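Local atomic coordinates of alpha-galactosidase 1 (Saccharomyces cerevisiae, PDB entry 3LRK), a protein that hydrolyses terminal, non-reducing alpha-D-galactose residues from alpha-D-galactosides such as galactose oligosaccharides, galactomannans and galactolipids. Residues Tyr66-Leu71 / Ser107-Met112; Phe280-Met285 / His460-Tyr465; Leu299-Tyr304 / Ala408-Asn413. The protein carries 1 engineered substitution. One frame throughout, in Å; residues are numbered along the deposited sequence.

Contact 1: residues Tyr66-Leu71 / Ser107-Met112; sequences YKYIIL and SFLFGM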
loop_
_atom_site.group_PDB
_atom_site.type_symbol
_atom_site.label_atom_id
_atom_site.label_comp_id
_atom_site.label_asym_id
_atom_site.label_seq_id
_atom_site.Cartn_x
_atom_site.Cartn_y
_atom_site.Cartn_z
ATOM N N TYR A 66 -26.158 -5.518 30.132
ATOM C CA TYR A 66 -24.857 -6.217 30.177
ATOM C C TYR A 66 -25.051 -7.707 30.469
ATOM O O TYR A 66 -24.842 -8.179 31.598
ATOM C CB TYR A 66 -23.921 -5.601 31.218
ATOM C CG TYR A 66 -23.505 -4.160 30.980
ATOM C CD1 TYR A 66 -22.433 -3.840 30.131
ATOM C CD2 TYR A 66 -24.159 -3.111 31.630
ATOM C CE1 TYR A 66 -22.032 -2.492 29.937
ATOM C CE2 TYR A 66 -23.771 -1.774 31.436
ATOM C CZ TYR A 66 -22.713 -1.474 30.596
ATOM O OH TYR A 66 -22.338 -0.154 30.434
ATOM N N LYS A 67 -25.438 -8.446 29.437
ATOM C CA LYS A 67 -25.964 -9.803 29.621
ATOM C C LYS A 67 -25.086 -10.943 29.124
ATOM O O LYS A 67 -25.301 -12.094 29.505
ATOM C CB LYS A 67 -27.377 -9.907 29.031
ATOM C CG LYS A 67 -28.428 -9.314 29.976
ATOM C CD LYS A 67 -29.833 -9.391 29.418
ATOM C CE LYS A 67 -30.827 -8.862 30.431
ATOM N NZ LYS A 67 -32.238 -9.092 29.965
ATOM N N TYR A 68 -24.117 -10.625 28.270
ATOM C CA TYR A 68 -23.160 -11.628 27.802
ATOM C C TYR A 68 -21.984 -11.738 28.774
ATOM O O TYR A 68 -21.243 -10.771 28.978
ATOM C CB TYR A 68 -22.661 -11.302 26.384
ATOM C CG TYR A 68 -23.669 -11.587 25.301
ATOM C CD1 TYR A 68 -23.929 -12.894 24.892
ATOM C CD2 TYR A 68 -24.356 -10.550 24.672
ATOM C CE1 TYR A 68 -24.862 -13.162 23.885
ATOM C CE2 TYR A 68 -25.291 -10.806 23.668
ATOM C CZ TYR A 68 -25.533 -12.110 23.279
ATOM O OH TYR A 68 -26.451 -12.362 22.293
ATOM N N ILE A 69 -21.866 -12.904 29.403
ATOM C CA ILE A 69 -20.709 -13.261 30.231
ATOM C C ILE A 69 -19.747 -14.039 29.342
ATOM O O ILE A 69 -19.987 -15.223 29.012
ATOM C CB ILE A 69 -21.125 -14.114 31.474
ATOM C CG1 ILE A 69 -22.150 -13.358 32.339
ATOM C CG2 ILE A 69 -19.888 -14.538 32.293
ATOM C CD1 ILE A 69 -21.662 -11.976 32.862
ATOM N N ILE A 70 -18.678 -13.365 28.928
ATOM C CA ILE A 70 -17.788 -13.913 27.907
ATOM C C ILE A 70 -16.485 -14.430 28.506
ATOM O O ILE A 70 -15.635 -13.657 28.947
ATOM C CB ILE A 70 -17.476 -12.892 26.780
ATOM C CG1 ILE A 70 -18.762 -12.287 26.206
ATOM C CG2 ILE A 70 -16.641 -13.560 25.672
ATOM C CD1 ILE A 70 -18.555 -10.898 25.568
ATOM N N LEU A 71 -16.360 -15.751 28.510
ATOM C CA LEU A 71 -15.151 -16.443 28.926
ATOM C C LEU A 71 -14.170 -16.365 27.761
ATOM O O LEU A 71 -14.503 -16.767 26.640
ATOM C CB LEU A 71 -15.460 -17.903 29.255
ATOM C CG LEU A 71 -14.286 -18.849 29.575
ATOM C CD1 LEU A 71 -13.610 -18.490 30.889
ATOM C CD2 LEU A 71 -14.744 -20.288 29.572
ATOM N N SER A 107 -30.625 -15.505 33.947
ATOM C CA SER A 107 -30.978 -14.655 32.797
ATOM C C SER A 107 -29.761 -14.015 32.128
ATOM O O SER A 107 -29.847 -12.912 31.575
ATOM C CB SER A 107 -32.016 -13.588 33.183
ATOM O OG SER A 107 -33.211 -14.198 33.640
ATOM N N PHE A 108 -28.626 -14.705 32.201
ATOM C CA PHE A 108 -27.428 -14.313 31.465
ATOM C C PHE A 108 -27.310 -15.118 30.173
ATOM O O PHE A 108 -27.933 -16.172 30.023
ATOM C CB PHE A 108 -26.166 -14.548 32.305
ATOM C CG PHE A 108 -25.870 -13.458 33.304
ATOM C CD1 PHE A 108 -25.993 -13.703 34.673
ATOM C CD2 PHE A 108 -25.458 -12.202 32.882
ATOM C CE1 PHE A 108 -25.720 -12.709 35.610
ATOM C CE2 PHE A 108 -25.176 -11.195 33.804
ATOM C CZ PHE A 108 -25.306 -11.453 35.180
ATOM N N LEU A 109 -26.486 -14.618 29.254
ATOM C CA LEU A 109 -26.077 -15.374 28.087
ATOM C C LEU A 109 -24.576 -15.700 28.210
ATOM O O LEU A 109 -23.829 -14.943 28.827
ATOM C CB LEU A 109 -26.391 -14.593 26.802
ATOM C CG LEU A 109 -27.897 -14.426 26.514
ATOM C CD1 LEU A 109 -28.129 -13.592 25.229
ATOM C CD2 LEU A 109 -28.594 -15.810 26.411
ATOM N N PHE A 110 -24.160 -16.825 27.633
ATOM C CA PHE A 110 -22.804 -17.361 27.829
ATOM C C PHE A 110 -21.978 -17.229 26.545
ATOM O O PHE A 110 -22.387 -17.708 25.485
ATOM C CB PHE A 110 -22.900 -18.828 28.271
ATOM C CG PHE A 110 -21.561 -19.496 28.553
ATOM C CD1 PHE A 110 -20.499 -18.787 29.119
ATOM C CD2 PHE A 110 -21.391 -20.849 28.287
ATOM C CE1 PHE A 110 -19.278 -19.409 29.393
ATOM C CE2 PHE A 110 -20.167 -21.487 28.563
ATOM C CZ PHE A 110 -19.117 -20.756 29.119
ATOM N N GLY A 111 -20.835 -16.557 26.657
ATOM C CA GLY A 111 -19.888 -16.428 25.554
ATOM C C GLY A 111 -18.634 -17.253 25.794
ATOM O O GLY A 111 -18.180 -17.407 26.936
ATOM N N MET A 112 -18.092 -17.803 24.712
ATOM C CA MET A 112 -16.829 -18.547 24.748
ATOM C C MET A 112 -15.876 -18.034 23.669
ATOM O O MET A 112 -16.221 -17.131 22.910
ATOM C CB MET A 112 -17.065 -20.061 24.643
ATOM C CG MET A 112 -17.429 -20.683 25.999
ATOM S SD MET A 112 -17.368 -22.472 26.093
ATOM C CE MET A 112 -15.603 -22.742 26.180
#

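Contact 2: residues Phe280-Met285 / His460-Tyr465; sequences FSMWAM and HGIAFY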
loop_
_atom_site.group_PDB
_atom_site.type_symbol
_atom_site.label_atom_id
_atom_site.label_comp_id
_atom_site.label_asym_id
_atom_site.label_seq_id
_atom_site.Cartn_x
_atom_site.Cartn_y
_atom_site.Cartn_z
ATOM N N PHE A 280 -16.259 5.903 27.239
ATOM C CA PHE A 280 -17.567 5.246 27.283
ATOM C C PHE A 280 -18.570 5.901 26.323
ATOM O O PHE A 280 -19.270 5.202 25.586
ATOM C CB PHE A 280 -18.105 5.211 28.724
ATOM C CG PHE A 280 -19.359 4.399 28.899
ATOM C CD1 PHE A 280 -19.320 2.994 28.895
ATOM C CD2 PHE A 280 -20.589 5.037 29.105
ATOM C CE1 PHE A 280 -20.484 2.247 29.075
ATOM C CE2 PHE A 280 -21.759 4.303 29.289
ATOM C CZ PHE A 280 -21.722 2.908 29.271
ATOM N N SER A 281 -18.604 7.235 26.319
ATOM C CA SER A 281 -19.515 8.004 25.462
ATOM C C SER A 281 -19.230 7.805 23.977
ATOM O O SER A 281 -20.163 7.687 23.180
ATOM C CB SER A 281 -19.447 9.499 25.782
ATOM O OG SER A 281 -19.804 9.757 27.130
ATOM N N MET A 282 -17.949 7.778 23.604
ATOM C CA MET A 282 -17.593 7.621 22.186
ATOM C C MET A 282 -17.845 6.195 21.660
ATOM O O MET A 282 -18.368 6.032 20.556
ATOM C CB MET A 282 -16.175 8.126 21.892
ATOM C CG MET A 282 -16.026 9.671 21.976
ATOM S SD MET A 282 -17.321 10.613 21.126
ATOM C CE MET A 282 -17.044 10.024 19.449
ATOM N N TRP A 283 -17.513 5.184 22.463
ATOM C CA TRP A 283 -17.870 3.781 22.159
ATOM C C TRP A 283 -19.392 3.620 22.018
ATOM O O TRP A 283 -19.871 2.952 21.094
ATOM C CB TRP A 283 -17.327 2.821 23.232
ATOM C CG TRP A 283 -15.927 2.212 22.998
ATOM C CD1 TRP A 283 -15.596 0.884 23.092
ATOM C CD2 TRP A 283 -14.707 2.901 22.655
ATOM N NE1 TRP A 283 -14.247 0.702 22.836
ATOM C CE2 TRP A 283 -13.681 1.924 22.565
ATOM C CE3 TRP A 283 -14.376 4.249 22.416
ATOM C CZ2 TRP A 283 -12.354 2.252 22.244
ATOM C CZ3 TRP A 283 -13.050 4.573 22.091
ATOM C CH2 TRP A 283 -12.059 3.574 22.002
ATOM N N ALA A 284 -20.163 4.235 22.917
ATOM C CA ALA A 284 -21.623 4.207 22.766
ATOM C C ALA A 284 -22.060 4.835 21.432
ATOM O O ALA A 284 -22.857 4.251 20.675
ATOM C CB ALA A 284 -22.310 4.899 23.944
ATOM N N MET A 285 -21.523 6.018 21.163
ATOM C CA MET A 285 -21.952 6.857 20.046
ATOM C C MET A 285 -21.663 6.268 18.662
ATOM O O MET A 285 -22.406 6.521 17.704
ATOM C CB MET A 285 -21.281 8.219 20.164
ATOM C CG MET A 285 -22.029 9.336 19.471
ATOM S SD MET A 285 -20.941 10.743 19.255
ATOM C CE MET A 285 -19.637 9.935 18.342
ATOM N N HIS A 460 -8.947 16.057 27.909
ATOM C CA HIS A 460 -9.256 14.638 27.650
ATOM C C HIS A 460 -10.700 14.282 28.017
ATOM O O HIS A 460 -10.989 13.159 28.431
ATOM C CB HIS A 460 -8.275 13.713 28.396
ATOM C CG HIS A 460 -6.885 13.714 27.839
ATOM N ND1 HIS A 460 -5.952 12.756 28.176
ATOM C CD2 HIS A 460 -6.271 14.543 26.960
ATOM C CE1 HIS A 460 -4.822 13.000 27.538
ATOM N NE2 HIS A 460 -4.989 14.075 26.790
ATOM N N GLY A 461 -11.603 15.242 27.858
ATOM C CA GLY A 461 -12.997 15.063 28.239
ATOM C C GLY A 461 -13.979 15.349 27.125
ATOM O O GLY A 461 -13.590 15.559 25.963
ATOM N N ILE A 462 -15.257 15.403 27.489
ATOM C CA ILE A 462 -16.330 15.428 26.507
ATOM C C ILE A 462 -17.548 16.234 26.971
ATOM O O ILE A 462 -17.902 16.225 28.151
ATOM C CB ILE A 462 -16.735 13.953 26.087
ATOM C CG1 ILE A 462 -17.549 13.934 24.789
ATOM C CG2 ILE A 462 -17.420 13.179 27.238
ATOM C CD1 ILE A 462 -17.860 12.522 24.255
ATOM N N ALA A 463 -18.153 16.954 26.033
ATOM C CA ALA A 463 -19.532 17.404 26.179
ATOM C C ALA A 463 -20.394 16.500 25.306
ATOM O O ALA A 463 -20.255 16.470 24.077
ATOM C CB ALA A 463 -19.682 18.871 25.772
ATOM N N PHE A 464 -21.288 15.759 25.943
ATOM C CA PHE A 464 -22.073 14.740 25.246
ATOM C C PHE A 464 -23.565 15.077 25.352
ATOM O O PHE A 464 -24.146 14.994 26.436
ATOM C CB PHE A 464 -21.753 13.367 25.854
ATOM C CG PHE A 464 -22.065 12.198 24.956
ATOM C CD1 PHE A 464 -21.654 12.181 23.621
ATOM C CD2 PHE A 464 -22.741 11.092 25.461
ATOM C CE1 PHE A 464 -21.938 11.091 22.807
ATOM C CE2 PHE A 464 -23.025 9.992 24.648
ATOM C CZ PHE A 464 -22.616 9.996 23.324
ATOM N N TYR A 465 -24.169 15.461 24.227
ATOM C CA TYR A 465 -25.550 15.969 24.213
ATOM C C TYR A 465 -26.541 15.176 23.380
ATOM O O TYR A 465 -26.190 14.596 22.347
ATOM C CB TYR A 465 -25.605 17.402 23.678
ATOM C CG TYR A 465 -24.722 18.405 24.366
ATOM C CD1 TYR A 465 -23.788 19.133 23.636
ATOM C CD2 TYR A 465 -24.820 18.638 25.739
ATOM C CE1 TYR A 465 -22.972 20.075 24.244
ATOM C CE2 TYR A 465 -23.997 19.577 26.362
ATOM C CZ TYR A 465 -23.082 20.292 25.602
ATOM O OH TYR A 465 -22.262 21.221 26.189
#

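Contact 3: residues Leu299-Tyr304 / Ala408-Asn413; sequences LKASSY and AILGRN. With NAG (2-acetamido-2-deoxy-beta-D-glucopyranose), chain F.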
loop_
_atom_site.group_PDB
_atom_site.type_symbol
_atom_site.label_atom_id
_atom_site.label_comp_id
_atom_site.label_asym_id
_atom_site.label_seq_id
_atom_site.Cartn_x
_atom_site.Cartn_y
_atom_site.Cartn_z
ATOM N N LEU A 299 -14.120 -2.860 41.341
ATOM C CA LEU A 299 -14.522 -1.745 40.508
ATOM C C LEU A 299 -14.763 -0.524 41.395
ATOM O O LEU A 299 -15.527 -0.605 42.368
ATOM C CB LEU A 299 -15.800 -2.113 39.745
ATOM C CG LEU A 299 -16.475 -1.080 38.836
ATOM C CD1 LEU A 299 -15.591 -0.738 37.638
ATOM C CD2 LEU A 299 -17.821 -1.594 38.368
ATOM N N LYS A 300 -14.113 0.591 41.062
ATOM C CA LYS A 300 -14.278 1.825 41.825
ATOM C C LYS A 300 -15.582 2.547 41.487
ATOM O O LYS A 300 -16.180 2.305 40.428
ATOM C CB LYS A 300 -13.059 2.750 41.710
ATOM C CG LYS A 300 -12.835 3.434 40.364
ATOM C CD LYS A 300 -11.498 4.173 40.376
ATOM C CE LYS A 300 -11.352 5.127 39.210
ATOM N NZ LYS A 300 -11.302 4.388 37.898
ATOM N N ALA A 301 -15.994 3.430 42.401
ATOM C CA ALA A 301 -17.272 4.144 42.336
ATOM C C ALA A 301 -17.499 4.946 41.052
ATOM O O ALA A 301 -18.549 4.806 40.416
ATOM C CB ALA A 301 -17.430 5.047 43.557
ATOM N N SER A 302 -16.539 5.795 40.684
ATOM C CA SER A 302 -16.695 6.645 39.499
ATOM C C SER A 302 -16.857 5.812 38.229
ATOM O O SER A 302 -17.617 6.182 37.325
ATOM C CB SER A 302 -15.543 7.642 39.345
ATOM O OG SER A 302 -14.276 7.005 39.206
ATOM N N SER A 303 -16.134 4.696 38.164
ATOM C CA SER A 303 -16.193 3.811 36.997
ATOM C C SER A 303 -17.535 3.093 36.921
ATOM O O SER A 303 -18.140 3.000 35.847
ATOM C CB SER A 303 -15.032 2.821 37.017
ATOM O OG SER A 303 -13.796 3.509 36.944
ATOM N N TYR A 304 -18.009 2.602 38.065
ATOM C CA TYR A 304 -19.341 1.997 38.164
ATOM C C TYR A 304 -20.455 2.916 37.651
ATOM O O TYR A 304 -21.314 2.472 36.904
ATOM C CB TYR A 304 -19.626 1.532 39.604
ATOM C CG TYR A 304 -21.026 1.008 39.847
ATOM C CD1 TYR A 304 -21.554 -0.064 39.102
ATOM C CD2 TYR A 304 -21.818 1.555 40.858
ATOM C CE1 TYR A 304 -22.849 -0.539 39.349
ATOM C CE2 TYR A 304 -23.086 1.091 41.104
ATOM C CZ TYR A 304 -23.603 0.047 40.365
ATOM O OH TYR A 304 -24.890 -0.380 40.657
ATOM N N ALA A 408 -21.798 3.169 48.085
ATOM C CA ALA A 408 -22.758 2.424 48.902
ATOM C C ALA A 408 -23.209 1.135 48.221
ATOM O O ALA A 408 -23.217 0.072 48.849
ATOM C CB ALA A 408 -23.965 3.294 49.244
ATOM N N ILE A 409 -23.583 1.230 46.943
ATOM C CA ILE A 409 -24.032 0.053 46.185
ATOM C C ILE A 409 -22.911 -0.987 46.078
ATOM O O ILE A 409 -23.134 -2.169 46.343
ATOM C CB ILE A 409 -24.572 0.416 44.781
ATOM C CG1 ILE A 409 -25.879 1.216 44.895
ATOM C CG2 ILE A 409 -24.804 -0.860 43.948
ATOM C CD1 ILE A 409 -26.214 2.045 43.661
ATOM N N LEU A 410 -21.712 -0.538 45.706
ATOM C CA LEU A 410 -20.559 -1.437 45.576
ATOM C C LEU A 410 -20.161 -2.116 46.886
ATOM O O LEU A 410 -19.682 -3.251 46.874
ATOM C CB LEU A 410 -19.350 -0.704 44.996
ATOM C CG LEU A 410 -19.447 -0.273 43.530
ATOM C CD1 LEU A 410 -18.411 0.798 43.258
ATOM C CD2 LEU A 410 -19.309 -1.457 42.569
ATOM N N GLY A 411 -20.353 -1.412 48.002
ATOM C CA GLY A 411 -20.038 -1.945 49.335
ATOM C C GLY A 411 -21.148 -2.791 49.936
ATOM O O GLY A 411 -21.066 -3.196 51.105
ATOM N N ARG A 412 -22.179 -3.054 49.128
ATOM C CA ARG A 412 -23.353 -3.857 49.505
ATOM C C ARG A 412 -24.148 -3.273 50.682
ATOM O O ARG A 412 -24.762 -4.005 51.459
ATOM C CB ARG A 412 -22.975 -5.325 49.764
ATOM C CG ARG A 412 -22.166 -5.976 48.652
ATOM C CD ARG A 412 -21.518 -7.260 49.133
ATOM N NE ARG A 412 -20.146 -7.389 48.640
ATOM C CZ ARG A 412 -19.802 -7.970 47.494
ATOM N NH1 ARG A 412 -20.728 -8.493 46.697
ATOM N NH2 ARG A 412 -18.524 -8.027 47.144
ATOM N N ASN A 413 -24.137 -1.950 50.800
ATOM C CA ASN A 413 -24.926 -1.262 51.813
ATOM C C ASN A 413 -26.229 -0.695 51.242
ATOM O O ASN A 413 -27.193 -0.465 51.981
ATOM C CB ASN A 413 -24.084 -0.180 52.504
ATOM C CG ASN A 413 -23.018 -0.773 53.428
ATOM O OD1 ASN A 413 -23.327 -1.526 54.359
ATOM N ND2 ASN A 413 -21.756 -0.430 53.174
HETATM C C1 NAG F . -15.843 10.712 41.760
HETATM C C2 NAG F . -15.724 12.224 41.516
HETATM C C3 NAG F . -14.717 12.561 40.413
HETATM C C4 NAG F . -13.408 11.788 40.553
HETATM C C5 NAG F . -13.662 10.312 40.847
HETATM C C6 NAG F . -12.352 9.581 41.130
HETATM C C7 NAG F . -17.655 13.564 42.126
HETATM C C8 NAG F . -19.015 13.082 42.561
HETATM N N2 NAG F . -17.017 12.820 41.220
HETATM O O3 NAG F . -14.408 13.938 40.456
HETATM O O4 NAG F . -12.644 11.936 39.372
HETATM O O5 NAG F . -14.539 10.182 41.958
HETATM O O6 NAG F . -12.600 8.208 41.326
HETATM O O7 NAG F . -17.174 14.594 42.607
#

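Contact 1: residues Tyr66-Leu71 / Ser107-Met112
K67 O takes the N-H of L109 at 2.8 Å (K67 O to L109 N) in a nearly straight bond of 172°, the first rung between two parallel strands. I69 follows, giving its N-H to L109 O and receiving that of G111, whose N lies 2.8 Å from I69 O and well above the plane of that carbonyl. L71 N to G111 O closes the ladder. Strands 68-70 and 109-112, 28° apart in direction, are neighbouring staves of the (beta/alpha)8 barrel of GH27 enzymes, joined through helix 96-105. Y68 and L109 point the same way, side by side on the inner face; CB and CD1 of L109 run along the tyrosine ring, with L109 CB 3.5 Å from Y68 CD1. Farther along this face G111 has no side chain, and its CA comes within 4.0 Å of I70 CA. The outer face carries I69 and F110, with F108, just before the strand, packing against I69. CG1 of I69, anti to its own carbonyl carbon (chi1 -58°), lies 3.5 Å from F108 CD2, and its CD1 reaches CE2 of the same ring. The F108 edge is turned to two backbone oxygens: CD2 is 3.4 Å from K67 O and CE2 is 3.8 Å from Y66 O. F110, its ring carried anti to the backbone N, similarly brings its edge to I69 O. Helices 46-58 and 96-105 cover this outer face, whereas Y145 and F182 pack on Y68 inside the barrel. Y66 O is buried with no hydrogen-bonding partner in the model, so the weakly positive C-H edge of F108 probably gives it partial electrostatic compensation, while the ladder bonds occupy K67 O, L109 O, I69 O and G111 O.

Contact 2: residues Phe280-Met285 / His460-Tyr465
The ring of F464 has S281 over one face and M285 at its edge. S281 CB stands almost above the ring centre, 3.7 Å from the centroid and 11° off the normal, a CH-pi contact. M285 makes a Met-aromatic contact in the ring plane, with SD 3.7 Å from F464 CE1 and CG beside the same edge. CG of F464 lies anti to the backbone N (chi1 -159°), which carries the ring from strand 461-465 to the helix; there its CZ also comes 3.4 Å from S281 O, a carbonyl already bonded within the helix to M285 N. I462, two residues earlier on the same face of the strand, reaches over with CD1, which sits 3.7 Å from S281 CB and equally close to M282 SD. The hydroxyl of S281 meets the ring too, but its polar needs are met by K277 O and W397 NE1. The seam is otherwise apolar and buried. It sets helix 273-285 of the catalytic barrel against the antiparallel sheet of the C-terminal domain, the axis of residues 280-285 passing 10.0 Å from that of strand 461-465 at closest approach; A358 of strand 355-361 touches M282, M285 and F464, and V312 of helix 310-316 also lies against F464.

Contact 3: residues Leu299-Tyr304 / Ala408-Asn413
The first turn of helix 301-307 meets the last turn of helix 403-410, with A301 CA 7.2 Å from L410 CA where the backbones come nearest. A Schellman motif ends the second helix: R412 has positive phi, and N413 N bonds back to A408 O while R412 N bonds to I409 O. The contact joins the TIM-barrel domain to the C-terminal domain. L410 does most of the touching. Its CD1 pushes into the start of the first helix, 3.3 Å from L299 O and 3.7 Å from A301 CA, while CD2 lies over one face of the Y304 ring, shifted from the centre toward the rim. L410 and Y304 run antiparallel alongside one another, and Y304 CB also meets L410 CD1. Y304 is thrown toward the second helix with its ring anti to the backbone N (chi1 175°), and I409 crosses it at about a right angle. CG2 of I409 is 3.3 Å from Y304 OH and 3.9 Å from Y304 CE2. The hydroxyl finds its polar partner elsewhere, in L59 O, so its approach to I409 CG2 is a van der Waals contact; the apolar pair is CE2 with CG2. Between the two segments the contact is thus wholly van der Waals, with polar groups arranged round its margin. L410 O is held by R55. At the N-cap position the K300 chain turns at its last torsion (chi4 -66°), and NZ binds S303 OG at 2.8 Å; E276 grips both, through a salt bridge to K300 and a hydrogen bond to S303. On the side away from L410 lies an N-acetylglucosamine whose pocket also includes D273 and N403, a glycosylated asparagine; its O6 is hydrogen-bonded to S302 OG at 3.0 Å.

How the contacts relate
Contact 1 lies within the catalytic barrel, whereas contacts 2 and 3 both tie that barrel to the C-terminal domain, through different elements and with centres 22 Å apart. Contacts 1 and 2 lie on opposite sides of the chain's centre, their own centres 25 Å apart, yet they touch: Y66 OH, bonded to Y307 O, rests 3.3 Å from F280 CE1. Contact 3 approaches each of the others to about 7 Å between nearest atoms. Among the three, contact 1 is the one beside the substrate site: the I70 side chain is about 5 Å from those of the substrate-binding residues D72 and K147. Contacts 2 and 3 lie away from it; contacts 1 and 3 each border a bound N-acetylglucosamine, at S107 and at S302.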